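PDB 5EPF: peroxiredoxin from Mycobacterium tuberculosis, which reduces hydrogen peroxide and organic hydroperoxides to water and alcohols as a thiol-specific peroxidase, protecting the cell against oxidative stress. Local coordinates for residues 15-20 and 28-33; 52-57 and 143-148; 9-14 and 133-138; 67-72 and 155-160. All coordinates share one frame; numbering follows the deposited sequence.

Contact 1 (15-20 and 28-33)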
loop_
_atom_site.group_PDB
_atom_site.type_symbol
_atom_site.label_atom_id
_atom_site.label_comp_id
_atom_site.label_asym_id
_atom_site.label_seq_id
_atom_site.Cartn_x
_atom_site.Cartn_y
_atom_site.Cartn_z
ATOM N N VAL A 15 -13.811 0.840 2.703
ATOM C CA VAL A 15 -12.995 -0.373 2.705
ATOM C C VAL A 15 -13.340 -1.217 3.919
ATOM O O VAL A 15 -13.416 -0.702 5.030
ATOM C CB VAL A 15 -11.503 0.023 2.753
ATOM C CG1 VAL A 15 -10.605 -1.205 2.886
ATOM C CG2 VAL A 15 -11.150 0.900 1.551
ATOM N N ALA A 16 -13.496 -2.524 3.731
ATOM C CA ALA A 16 -13.625 -3.420 4.873
ATOM C C ALA A 16 -12.289 -3.548 5.612
ATOM O O ALA A 16 -11.215 -3.501 5.009
ATOM C CB ALA A 16 -14.083 -4.796 4.397
ATOM N N ASP A 17 -12.352 -3.663 6.936
ATOM C CA ASP A 17 -11.152 -3.896 7.728
ATOM C C ASP A 17 -10.546 -5.240 7.337
ATOM O O ASP A 17 -11.240 -6.137 6.863
ATOM C CB ASP A 17 -11.536 -3.860 9.216
ATOM C CG ASP A 17 -10.358 -3.609 10.133
ATOM O OD1 ASP A 17 -9.248 -3.285 9.654
ATOM O OD2 ASP A 17 -10.547 -3.728 11.366
ATOM N N PHE A 18 -9.236 -5.366 7.520
ATOM C CA PHE A 18 -8.536 -6.611 7.210
ATOM C C PHE A 18 -7.303 -6.714 8.091
ATOM O O PHE A 18 -6.841 -5.720 8.659
ATOM C CB PHE A 18 -8.134 -6.723 5.718
ATOM C CG PHE A 18 -7.104 -5.695 5.273
ATOM C CD1 PHE A 18 -5.749 -5.913 5.490
ATOM C CD2 PHE A 18 -7.485 -4.526 4.633
ATOM C CE1 PHE A 18 -4.802 -4.971 5.077
ATOM C CE2 PHE A 18 -6.539 -3.601 4.210
ATOM C CZ PHE A 18 -5.202 -3.817 4.435
ATOM N N GLU A 19 -6.730 -7.927 8.125
ATOM C CA GLU A 19 -5.503 -8.229 8.861
ATOM C C GLU A 19 -4.565 -9.033 7.980
ATOM O O GLU A 19 -4.987 -9.971 7.299
ATOM C CB GLU A 19 -5.779 -9.059 10.129
ATOM C CG GLU A 19 -6.485 -8.300 11.233
ATOM C CD GLU A 19 -6.620 -9.130 12.500
ATOM O OE1 GLU A 19 -6.221 -10.322 12.503
ATOM O OE2 GLU A 19 -7.121 -8.585 13.502
ATOM N N LEU A 20 -3.285 -8.664 8.007
ATOM C CA LEU A 20 -2.228 -9.390 7.304
ATOM C C LEU A 20 -0.936 -9.233 8.085
ATOM O O LEU A 20 -0.756 -8.225 8.774
ATOM C CB LEU A 20 -1.983 -8.816 5.899
ATOM C CG LEU A 20 -3.053 -9.086 4.844
ATOM C CD1 LEU A 20 -2.674 -8.363 3.572
ATOM C CD2 LEU A 20 -3.256 -10.572 4.587
ATOM N N ARG A 28 -1.040 -7.240 11.404
ATOM C CA ARG A 28 -1.392 -5.833 11.411
ATOM C C ARG A 28 -2.817 -5.695 10.890
ATOM O O ARG A 28 -3.237 -6.427 9.986
ATOM C CB ARG A 28 -0.462 -5.042 10.502
ATOM C CG ARG A 28 1.034 -5.256 10.784
ATOM C CD ARG A 28 1.421 -4.873 12.207
ATOM N NE ARG A 28 1.392 -3.432 12.464
ATOM C CZ ARG A 28 2.383 -2.589 12.193
ATOM N NH1 ARG A 28 3.504 -3.028 11.630
ATOM N NH2 ARG A 28 2.248 -1.301 12.483
ATOM N N ARG A 29 -3.553 -4.738 11.433
ATOM C CA ARG A 29 -4.967 -4.573 11.122
ATOM C C ARG A 29 -5.190 -3.171 10.576
ATOM O O ARG A 29 -4.710 -2.193 11.164
ATOM C CB ARG A 29 -5.799 -4.789 12.386
ATOM C CG ARG A 29 -7.305 -4.785 12.169
ATOM C CD ARG A 29 -8.085 -5.069 13.471
ATOM N NE ARG A 29 -7.481 -6.172 14.220
ATOM C CZ ARG A 29 -7.175 -6.154 15.518
ATOM N NH1 ARG A 29 -7.457 -5.097 16.275
ATOM N NH2 ARG A 29 -6.611 -7.217 16.067
ATOM N N LEU A 30 -5.923 -3.065 9.458
ATOM C CA LEU A 30 -6.140 -1.752 8.846
ATOM C C LEU A 30 -6.674 -0.734 9.848
ATOM O O LEU A 30 -6.182 0.396 9.912
ATOM C CB LEU A 30 -7.061 -1.867 7.630
ATOM C CG LEU A 30 -7.350 -0.521 6.949
ATOM C CD1 LEU A 30 -6.097 0.111 6.340
ATOM C CD2 LEU A 30 -8.449 -0.650 5.912
ATOM N N SER A 31 -7.680 -1.115 10.636
ATOM C CA SER A 31 -8.275 -0.164 11.578
ATOM C C SER A 31 -7.272 0.313 12.636
ATOM O O SER A 31 -7.362 1.456 13.107
ATOM C CB SER A 31 -9.508 -0.790 12.220
ATOM O OG SER A 31 -9.157 -1.994 12.884
ATOM N N VAL A 32 -6.303 -0.522 13.003
ATOM C CA VAL A 32 -5.261 -0.088 13.928
ATOM C C VAL A 32 -4.206 0.735 13.196
ATOM O O VAL A 32 -3.697 1.731 13.737
ATOM C CB VAL A 32 -4.654 -1.279 14.695
ATOM C CG1 VAL A 32 -3.559 -0.799 15.627
ATOM C CG2 VAL A 32 -5.738 -2.042 15.449
ATOM N N LEU A 33 -3.866 0.357 11.950
ATOM C CA LEU A 33 -2.955 1.184 11.157
ATOM C C LEU A 33 -3.507 2.594 10.949
ATOM O O LEU A 33 -2.735 3.545 10.814
ATOM C CB LEU A 33 -2.683 0.501 9.814
ATOM C CG LEU A 33 -1.901 -0.813 9.873
ATOM C CD1 LEU A 33 -2.035 -1.589 8.578
ATOM C CD2 LEU A 33 -0.441 -0.561 10.224
#
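Residues 15-20 and 28-33 meet in a short antiparallel hairpin near the N terminus (strands 19-21 and 27-29) and the loop and helical turn that flank it; strand 27-29 runs straight into the turn at 30-33. Leu20 and Arg28 form a hydrogen-bonded pair, with Leu20 N to Arg28 O at 3.0 Å and Arg28 N to Leu20 O at 2.8 Å; Glu19 and Arg29 follow as a non-hydrogen-bonded pair. Beyond it, Phe18 O takes Leu30 N at 2.9 Å, nearly in line with its C=O bond. Asp17 then grips the helix start with both carboxylate oxygens. OD1 accepts Ser31 N at 2.9 Å, met 38° out of the carboxylate plane, while OD2 accepts Ser31 OG at 2.7 Å on the syn side. With CG anti to the backbone N (chi1 -160°), the carboxylate swings over to these two donors. Leu30 CB sits over one face of the Phe18 ring, toward its rim, 4.1 Å from its centroid, and Leu30 CD2 meets Val15 CG1 at 3.8 Å. Phe18 also packs on Leu41 and Leu98 of the central sheet. At the surface, the Glu19 and Arg29 side chains run side by side in a salt bridge; its finer geometry is doubtful, since Glu19 has two conformers. The arrangement is the N-terminal beta hairpin that peroxiredoxins add to the thioredoxin fold.

Contact 2 (52-57 and 143-148)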
loop_
_atom_site.group_PDB
_atom_site.type_symbol
_atom_site.label_atom_id
_atom_site.label_comp_id
_atom_site.label_asym_id
_atom_site.label_seq_id
_atom_site.Cartn_x
_atom_site.Cartn_y
_atom_site.Cartn_z
ATOM N N CYS A 52 9.072 -1.494 -8.838
ATOM C CA CYS A 52 8.552 -1.508 -7.474
ATOM C C CYS A 52 9.558 -0.893 -6.505
ATOM O O CYS A 52 9.174 -0.196 -5.563
ATOM C CB CYS A 52 8.126 -2.930 -7.078
ATOM S SG CYS A 52 6.757 -3.648 -8.098
ATOM N N THR A 53 10.852 -1.144 -6.717
ATOM C CA THR A 53 11.873 -0.486 -5.908
ATOM C C THR A 53 11.800 1.033 -6.057
ATOM O O THR A 53 11.846 1.766 -5.059
ATOM C CB THR A 53 13.250 -1.014 -6.309
ATOM O OG1 THR A 53 13.294 -2.422 -6.060
ATOM C CG2 THR A 53 14.352 -0.309 -5.536
ATOM N N LYS A 54 11.624 1.532 -7.289
ATOM C CA LYS A 54 11.494 2.976 -7.477
ATOM C C LYS A 54 10.281 3.514 -6.720
ATOM O O LYS A 54 10.383 4.498 -5.979
ATOM C CB LYS A 54 11.380 3.305 -8.965
ATOM C CG LYS A 54 11.337 4.800 -9.259
ATOM C CD LYS A 54 11.398 5.068 -10.784
ATOM C CE LYS A 54 11.346 6.558 -11.125
ATOM N NZ LYS A 54 12.527 7.307 -10.593
ATOM N N GLU A 55 9.126 2.858 -6.874
ATOM C CA GLU A 55 7.906 3.332 -6.226
ATOM C C GLU A 55 8.054 3.343 -4.707
ATOM O O GLU A 55 7.738 4.345 -4.047
ATOM C CB GLU A 55 6.732 2.441 -6.641
ATOM C CG GLU A 55 5.441 2.899 -5.995
ATOM C CD GLU A 55 4.258 1.988 -6.197
ATOM O OE1 GLU A 55 4.367 0.921 -6.827
ATOM O OE2 GLU A 55 3.169 2.352 -5.680
ATOM N N ALA A 56 8.547 2.236 -4.141
ATOM C CA ALA A 56 8.616 2.097 -2.694
ATOM C C ALA A 56 9.720 2.964 -2.101
ATOM O O ALA A 56 9.570 3.474 -0.984
ATOM C CB ALA A 56 8.811 0.621 -2.339
ATOM N N CYS A 57 10.830 3.150 -2.820
ATOM C CA CYS A 57 11.862 4.059 -2.334
ATOM C C CYS A 57 11.402 5.512 -2.375
ATOM O O CYS A 57 11.851 6.323 -1.556
ATOM C CB CYS A 57 13.157 3.876 -3.128
ATOM S SG CYS A 57 14.042 2.354 -2.704
ATOM N N PHE A 143 -0.107 4.998 -14.114
ATOM C CA PHE A 143 0.627 6.165 -13.648
ATOM C C PHE A 143 2.119 5.848 -13.474
ATOM O O PHE A 143 2.549 4.688 -13.389
ATOM C CB PHE A 143 0.022 6.671 -12.334
ATOM C CG PHE A 143 -1.281 7.402 -12.522
ATOM C CD1 PHE A 143 -1.303 8.789 -12.562
ATOM C CD2 PHE A 143 -2.478 6.705 -12.670
ATOM C CE1 PHE A 143 -2.471 9.475 -12.769
ATOM C CE2 PHE A 143 -3.686 7.396 -12.885
ATOM C CZ PHE A 143 -3.678 8.780 -12.935
ATOM N N SER A 144 2.929 6.904 -13.444
ATOM C CA SER A 144 4.359 6.732 -13.201
ATOM C C SER A 144 4.609 6.188 -11.791
ATOM O O SER A 144 3.749 6.246 -10.903
ATOM C CB SER A 144 5.091 8.063 -13.368
ATOM O OG SER A 144 4.864 8.856 -12.212
ATOM N N MET A 145 5.819 5.666 -11.574
ATOM C CA MET A 145 6.134 5.097 -10.265
ATOM C C MET A 145 6.089 6.151 -9.164
ATOM O O MET A 145 5.616 5.875 -8.053
ATOM C CB MET A 145 7.507 4.421 -10.298
ATOM C CG MET A 145 7.618 3.242 -11.267
ATOM S SD MET A 145 6.390 1.929 -11.032
ATOM C CE MET A 145 5.115 2.390 -12.207
ATOM N N ASP A 146 6.575 7.364 -9.447
ATOM C CA ASP A 146 6.589 8.418 -8.432
ATOM C C ASP A 146 5.191 8.954 -8.168
ATOM O O ASP A 146 4.914 9.440 -7.063
ATOM C CB ASP A 146 7.489 9.596 -8.830
ATOM C CG ASP A 146 8.975 9.287 -8.727
ATOM O OD1 ASP A 146 9.366 8.257 -8.163
ATOM O OD2 ASP A 146 9.765 10.121 -9.226
ATOM N N ALA A 147 4.298 8.867 -9.165
ATOM C CA ALA A 147 2.968 9.463 -9.048
ATOM C C ALA A 147 2.164 8.833 -7.919
ATOM O O ALA A 147 1.273 9.475 -7.359
ATOM C CB ALA A 147 2.206 9.332 -10.368
ATOM N N HIS A 148 2.438 7.579 -7.572
ATOM C CA HIS A 148 1.710 6.955 -6.471
ATOM C C HIS A 148 1.878 7.742 -5.178
ATOM O O HIS A 148 0.888 8.172 -4.574
ATOM C CB HIS A 148 2.126 5.493 -6.343
ATOM C CG HIS A 148 1.616 4.663 -7.464
ATOM N ND1 HIS A 148 0.392 4.021 -7.420
ATOM C CD2 HIS A 148 2.125 4.431 -8.699
ATOM C CE1 HIS A 148 0.192 3.396 -8.567
ATOM N NE2 HIS A 148 1.222 3.642 -9.364
HETATM O O HOH W 1 12.023 8.082 -7.870
HETATM O O HOH W 2 5.726 6.571 -5.410
#
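Glu55, on the active-site helix 50-61 of the thioredoxin fold, lies against Met145 and His148 at the start of helix 145-158. Its CB is 4.2 Å from Met145 CB, the closest approach of these two side chains. CG, anti to the backbone N (chi1 -180°), passes the Met145 carbonyl, with CG to Met145 O at 3.6 Å. From there the chain runs on extended, bringing CD to 4.0 Å from His148 CG. At the tip OE2 stands over one face of the imidazole at its CG end, 3.3 Å from His148 CG, with the carboxylate and ring planes 37° apart; this is a contact with the face, and the ring's own polar bond goes elsewhere, from ND1 to Thr126. OE1, the other branch, is held by a salt bridge to Arg124, which also touches Met145 and the side chain of Cys52. The Glu55 side chain thus reaches from its own helix to the start of the other and is linked to a residue bordering the active-site cysteine. Cys52, which by close similarity forms the sulfenic acid intermediate, sits one turn earlier with its CB directed away from 143-148; the redox-active disulfide expected with Cys57 is not formed here. Ser144 N-caps the second helix, its OG accepting Ala147 N. On the outer side, Lys54 crosses Met145 at about a right angle, CD to CB 4.0 Å. Lys54 NZ stays 4.1 Å from Asp146 OD1, and a water joins them, accepting from NZ at 2.9 Å and donating to OD1 at 2.7 Å.

Contact 3 (9-14 and 133-138)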
loop_
_atom_site.group_PDB
_atom_site.type_symbol
_atom_site.label_atom_id
_atom_site.label_comp_id
_atom_site.label_asym_id
_atom_site.label_seq_id
_atom_site.Cartn_x
_atom_site.Cartn_y
_atom_site.Cartn_z
ATOM N N MET A 9 -12.756 -1.135 -6.208
ATOM C CA MET A 9 -12.713 -0.101 -5.182
ATOM C C MET A 9 -12.393 1.260 -5.794
ATOM O O MET A 9 -11.438 1.397 -6.563
ATOM C CB MET A 9 -11.629 -0.498 -4.185
ATOM C CG MET A 9 -11.607 0.311 -2.921
ATOM S SD MET A 9 -12.902 -0.169 -1.747
ATOM C CE MET A 9 -12.253 -1.767 -1.292
ATOM N N LYS A 10 -13.191 2.277 -5.444
ATOM C CA LYS A 10 -13.037 3.621 -5.997
ATOM C C LYS A 10 -13.259 4.678 -4.915
ATOM O O LYS A 10 -13.759 4.393 -3.823
ATOM C CB LYS A 10 -13.996 3.848 -7.167
ATOM C CG LYS A 10 -15.448 3.727 -6.770
ATOM C CD LYS A 10 -16.376 4.016 -7.939
ATOM C CE LYS A 10 -17.827 3.904 -7.505
ATOM N NZ LYS A 10 -18.722 4.777 -8.305
ATOM N N THR A 11 -12.863 5.914 -5.226
ATOM C CA THR A 11 -13.043 7.027 -4.302
ATOM C C THR A 11 -14.491 7.113 -3.836
ATOM O O THR A 11 -15.426 7.014 -4.637
ATOM C CB THR A 11 -12.597 8.327 -4.979
ATOM O OG1 THR A 11 -11.190 8.239 -5.218
ATOM C CG2 THR A 11 -12.882 9.535 -4.105
ATOM N N GLY A 12 -14.669 7.266 -2.522
ATOM C CA GLY A 12 -15.978 7.304 -1.909
ATOM C C GLY A 12 -16.494 5.970 -1.404
ATOM O O GLY A 12 -17.495 5.953 -0.677
ATOM N N ASP A 13 -15.863 4.852 -1.769
ATOM C CA ASP A 13 -16.216 3.554 -1.203
ATOM C C ASP A 13 -15.659 3.428 0.221
ATOM O O ASP A 13 -14.673 4.068 0.580
ATOM C CB ASP A 13 -15.628 2.412 -2.048
ATOM C CG ASP A 13 -16.277 2.273 -3.410
ATOM O OD1 ASP A 13 -15.714 1.524 -4.240
ATOM O OD2 ASP A 13 -17.344 2.875 -3.649
ATOM N N THR A 14 -16.283 2.568 1.025
ATOM C CA THR A 14 -15.786 2.206 2.349
ATOM C C THR A 14 -15.058 0.872 2.234
ATOM O O THR A 14 -15.622 -0.108 1.732
ATOM C CB THR A 14 -16.939 2.062 3.348
ATOM O OG1 THR A 14 -17.630 3.307 3.463
ATOM C CG2 THR A 14 -16.426 1.676 4.723
ATOM N N ARG A 133 -12.278 4.708 6.987
ATOM C CA ARG A 133 -12.189 3.687 5.947
ATOM C C ARG A 133 -12.752 4.121 4.596
ATOM O O ARG A 133 -12.855 3.287 3.681
ATOM C CB ARG A 133 -12.663 2.295 6.396
ATOM C CG ARG A 133 -11.649 1.614 7.332
ATOM C CD ARG A 133 -12.052 0.207 7.754
ATOM N NE ARG A 133 -13.094 0.246 8.769
ATOM C CZ ARG A 133 -14.362 -0.101 8.570
ATOM N NH1 ARG A 133 -14.771 -0.548 7.391
ATOM N NH2 ARG A 133 -15.224 -0.013 9.570
ATOM N N LYS A 134 -13.075 5.403 4.415
ATOM C CA LYS A 134 -13.410 5.901 3.086
ATOM C C LYS A 134 -12.178 6.004 2.200
ATOM O O LYS A 134 -11.114 6.456 2.636
ATOM C CB LYS A 134 -14.057 7.286 3.175
ATOM C CG LYS A 134 -15.528 7.268 3.603
ATOM C CD LYS A 134 -16.358 6.464 2.586
ATOM C CE LYS A 134 -17.841 6.508 2.886
ATOM N NZ LYS A 134 -18.521 5.617 1.931
ATOM N N VAL A 135 -12.338 5.625 0.932
ATOM C CA VAL A 135 -11.298 5.845 -0.072
ATOM C C VAL A 135 -11.297 7.318 -0.492
ATOM O O VAL A 135 -12.302 7.843 -0.984
ATOM C CB VAL A 135 -11.497 4.920 -1.283
ATOM C CG1 VAL A 135 -10.420 5.158 -2.325
ATOM C CG2 VAL A 135 -11.505 3.455 -0.867
ATOM N N LEU A 136 -10.159 7.990 -0.292
ATOM C CA LEU A 136 -9.979 9.394 -0.652
ATOM C C LEU A 136 -9.407 9.575 -2.050
ATOM O O LEU A 136 -9.613 10.629 -2.664
ATOM C CB LEU A 136 -9.028 10.061 0.338
ATOM C CG LEU A 136 -9.486 10.093 1.791
ATOM C CD1 LEU A 136 -8.394 10.684 2.668
ATOM C CD2 LEU A 136 -10.804 10.862 1.921
ATOM N N ASP A 137 -8.658 8.596 -2.552
ATOM C CA ASP A 137 -8.036 8.702 -3.871
ATOM C C ASP A 137 -7.569 7.314 -4.279
ATOM O O ASP A 137 -7.321 6.465 -3.425
ATOM C CB ASP A 137 -6.849 9.683 -3.834
ATOM C CG ASP A 137 -6.453 10.224 -5.206
ATOM O OD1 ASP A 137 -7.149 9.983 -6.209
ATOM O OD2 ASP A 137 -5.410 10.905 -5.253
ATOM N N VAL A 138 -7.480 7.094 -5.587
ATOM C CA VAL A 138 -6.948 5.871 -6.180
ATOM C C VAL A 138 -5.972 6.265 -7.281
ATOM O O VAL A 138 -6.313 7.078 -8.149
ATOM C CB VAL A 138 -8.053 4.963 -6.757
ATOM C CG1 VAL A 138 -7.445 3.673 -7.313
ATOM C CG2 VAL A 138 -9.119 4.652 -5.700
HETATM O O HOH W 3 -10.027 10.587 -6.395
#
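Val135 faces the turn formed by Lys10 to Asp13, which docks on 135-139, an edge strand of the central thioredoxin-fold sheet. The turn is type II, and Gly12 occupies its third position with a positive phi (93°), where a CB would strike the preceding carbonyl oxygen. Two backbone bonds hold it to Val135: Gly12 N donates to Val135 O at 2.9 Å, and Val135 N to Asp13 O at 2.8 Å. The valine side chain points at the turn, its CB lying 3.4 Å from Lys10 O. One branch, CG1, lies by Lys10 O and Thr11 CA; the other, CG2, meets Met9 CG at 3.8 Å, the two side chains slanting across each other. The Asp13 side chain leads away from 133-138, and its OD1 accepts Lys10 N from above the carboxylate plane, a second link across the turn besides Asp13 N to Lys10 O. Lys134, bent at chi2 (-60°) and extended beyond it, reaches across to 9-14, where NZ is gripped by two oxygens, Gly12 O at 2.8 Å and Thr14 OG1 at 2.9 Å. Thr14 places its two branches differently: OG1 faces that ammonium, whereas CG2 rests obliquely against the guanidinium of Arg133, whose NH1 is hydrogen-bonded to Val15 O. Farther along the strand, Val138 CG2 packs beside the backbone of Lys10 and Thr11. There Asp137 has OD2 bonded to Thr155 of the last helix, while a water spans from its OD1 to Thr11 OG1, 2.9 Å from the latter.

Contact 4 (67-72 and 155-160)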
loop_
_atom_site.group_PDB
_atom_site.type_symbol
_atom_site.label_atom_id
_atom_site.label_comp_id
_atom_site.label_asym_id
_atom_site.label_seq_id
_atom_site.Cartn_x
_atom_site.Cartn_y
_atom_site.Cartn_z
ATOM N N ALA A 67 4.567 12.385 7.341
ATOM C CA ALA A 67 4.386 12.693 8.755
ATOM C C ALA A 67 3.777 14.079 8.955
ATOM O O ALA A 67 2.960 14.275 9.861
ATOM C CB ALA A 67 5.704 12.540 9.503
ATOM N N GLU A 68 4.133 15.044 8.102
ATOM C CA GLU A 68 3.582 16.391 8.250
ATOM C C GLU A 68 2.067 16.416 8.084
ATOM O O GLU A 68 1.390 17.235 8.720
ATOM C CB GLU A 68 4.223 17.363 7.262
ATOM C CG GLU A 68 3.864 18.812 7.599
ATOM C CD GLU A 68 3.912 19.752 6.412
ATOM O OE1 GLU A 68 4.415 19.354 5.340
ATOM O OE2 GLU A 68 3.451 20.907 6.568
ATOM N N VAL A 69 1.518 15.552 7.226
ATOM C CA VAL A 69 0.070 15.475 7.042
ATOM C C VAL A 69 -0.520 14.384 7.922
ATOM O O VAL A 69 -1.683 14.008 7.751
ATOM C CB VAL A 69 -0.344 15.309 5.564
ATOM C CG1 VAL A 69 -0.043 16.583 4.779
ATOM C CG2 VAL A 69 0.330 14.094 4.931
ATOM N N ARG A 70 0.275 13.860 8.860
ATOM C CA ARG A 70 -0.186 12.850 9.817
ATOM C C ARG A 70 -0.828 11.668 9.108
ATOM O O ARG A 70 -1.943 11.253 9.430
ATOM C CB ARG A 70 -1.159 13.421 10.853
ATOM C CG ARG A 70 -0.976 14.868 11.182
ATOM C CD ARG A 70 -0.147 15.024 12.412
ATOM N NE ARG A 70 0.951 15.949 12.174
ATOM C CZ ARG A 70 1.538 16.669 13.122
ATOM N NH1 ARG A 70 2.531 17.487 12.807
ATOM N NH2 ARG A 70 1.127 16.575 14.378
ATOM N N ALA A 71 -0.125 11.143 8.107
ATOM C CA ALA A 71 -0.578 9.997 7.339
ATOM C C ALA A 71 0.547 8.978 7.309
ATOM O O ALA A 71 1.719 9.323 7.466
ATOM C CB ALA A 71 -0.970 10.401 5.909
ATOM N N SER A 72 0.191 7.723 7.090
ATOM C CA SER A 72 1.191 6.675 7.058
ATOM C C SER A 72 1.109 5.863 5.770
ATOM O O SER A 72 0.082 5.787 5.101
ATOM C CB SER A 72 1.058 5.769 8.264
ATOM O OG SER A 72 -0.132 5.031 8.158
ATOM N N THR A 155 -3.202 14.774 -2.459
ATOM C CA THR A 155 -4.558 14.612 -1.945
ATOM C C THR A 155 -4.620 14.885 -0.450
ATOM O O THR A 155 -5.529 15.586 0.032
ATOM C CB THR A 155 -5.048 13.209 -2.254
ATOM O OG1 THR A 155 -5.247 13.110 -3.669
ATOM C CG2 THR A 155 -6.348 12.928 -1.498
ATOM N N LEU A 156 -3.659 14.356 0.306
ATOM C CA LEU A 156 -3.668 14.569 1.749
ATOM C C LEU A 156 -3.433 16.041 2.097
ATOM O O LEU A 156 -4.068 16.582 3.015
ATOM C CB LEU A 156 -2.615 13.663 2.394
ATOM C CG LEU A 156 -2.973 12.182 2.275
ATOM C CD1 LEU A 156 -1.756 11.277 2.477
ATOM C CD2 LEU A 156 -4.098 11.833 3.272
ATOM N N ARG A 157 -2.537 16.710 1.369
ATOM C CA ARG A 157 -2.354 18.141 1.583
ATOM C C ARG A 157 -3.626 18.915 1.267
ATOM O O ARG A 157 -3.954 19.879 1.963
ATOM C CB ARG A 157 -1.166 18.646 0.757
ATOM C CG ARG A 157 0.159 18.170 1.328
ATOM C CD ARG A 157 1.365 18.519 0.467
ATOM N NE ARG A 157 2.623 18.244 1.162
ATOM C CZ ARG A 157 3.830 18.286 0.606
ATOM N NH1 ARG A 157 3.959 18.562 -0.685
ATOM N NH2 ARG A 157 4.911 18.054 1.350
ATOM N N ALA A 158 -4.366 18.491 0.238
ATOM C CA ALA A 158 -5.583 19.199 -0.148
ATOM C C ALA A 158 -6.642 19.144 0.940
ATOM O O ALA A 158 -7.478 20.048 1.033
ATOM C CB ALA A 158 -6.131 18.621 -1.451
ATOM N N ILE A 159 -6.650 18.096 1.762
ATOM C CA ILE A 159 -7.662 17.984 2.806
ATOM C C ILE A 159 -7.179 18.478 4.166
ATOM O O ILE A 159 -7.902 18.326 5.157
ATOM C CB ILE A 159 -8.291 16.589 2.893
ATOM C CG1 ILE A 159 -7.278 15.564 3.403
ATOM C CG2 ILE A 159 -8.879 16.191 1.540
ATOM C CD1 ILE A 159 -7.914 14.190 3.691
ATOM N N ARG A 160 -5.989 19.078 4.242
ATOM C CA ARG A 160 -5.525 19.659 5.501
ATOM C C ARG A 160 -6.515 20.706 6.029
ATOM O O ARG A 160 -7.330 21.269 5.293
ATOM C CB ARG A 160 -4.147 20.301 5.318
HETATM O O HOH W 4 3.360 17.315 3.731
#
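A water molecule bridges Glu68 and Arg157, donating to Glu68 OE1 at 2.8 Å and accepting from Arg157 NE at 2.8 Å. It lies at the edge of the guanidinium, in its plane. The charges themselves stay apart, Glu68 OE1 to Arg157 NH2 being 4.2 Å, beyond a salt bridge, and the water links the two side chains. Beneath it the contact is apolar. Val69 has CG1 anti to its carbonyl carbon (chi1 -69°), which splits the two methyls between neighbours: CG1 meets Arg157 CG at 3.8 Å, on the extended aliphatic part of the arginine, and CG2 meets Leu156 CB at 3.9 Å. Val69 crosses both side chains at about a right angle. Deeper in, Ala71 CB touches Leu156 CD1 at 3.6 Å, and Leu156 continues inward onto Phe66 and onto Val40 of the central sheet. Arg70 lies outside the interface, with a positive phi; Ala71 N turns back to Phe66 O, and Arg70 N bonds to Ala67 O. This is a Schellman motif ending helix 63-68, here packed on the C-terminal helix of the thioredoxin fold just before the chain enters strand 72-77.

From the N terminus, residues 9-14 wait for 133-138, so contact 3 closes most of the chain into one long loop. Contact 1, the hairpin, opens and closes within that loop before the active-site helix is reached. Contacts 2 and 4 start inside the loop and finish beyond it: both cross contact 3 and each other, because helix 145-158 meets 52-57 with its first turn and 67-72 with its last. Contact 3 adjoins contact 1, where Val15 CG2 packs on Val135 CG2, and contact 4, where Leu136 CD1 packs on Ile159 CD1. Together they tie hairpin, N-terminal turn, edge strand, active-site helix, the end of helix 63-68 and the final helix around the central sheet.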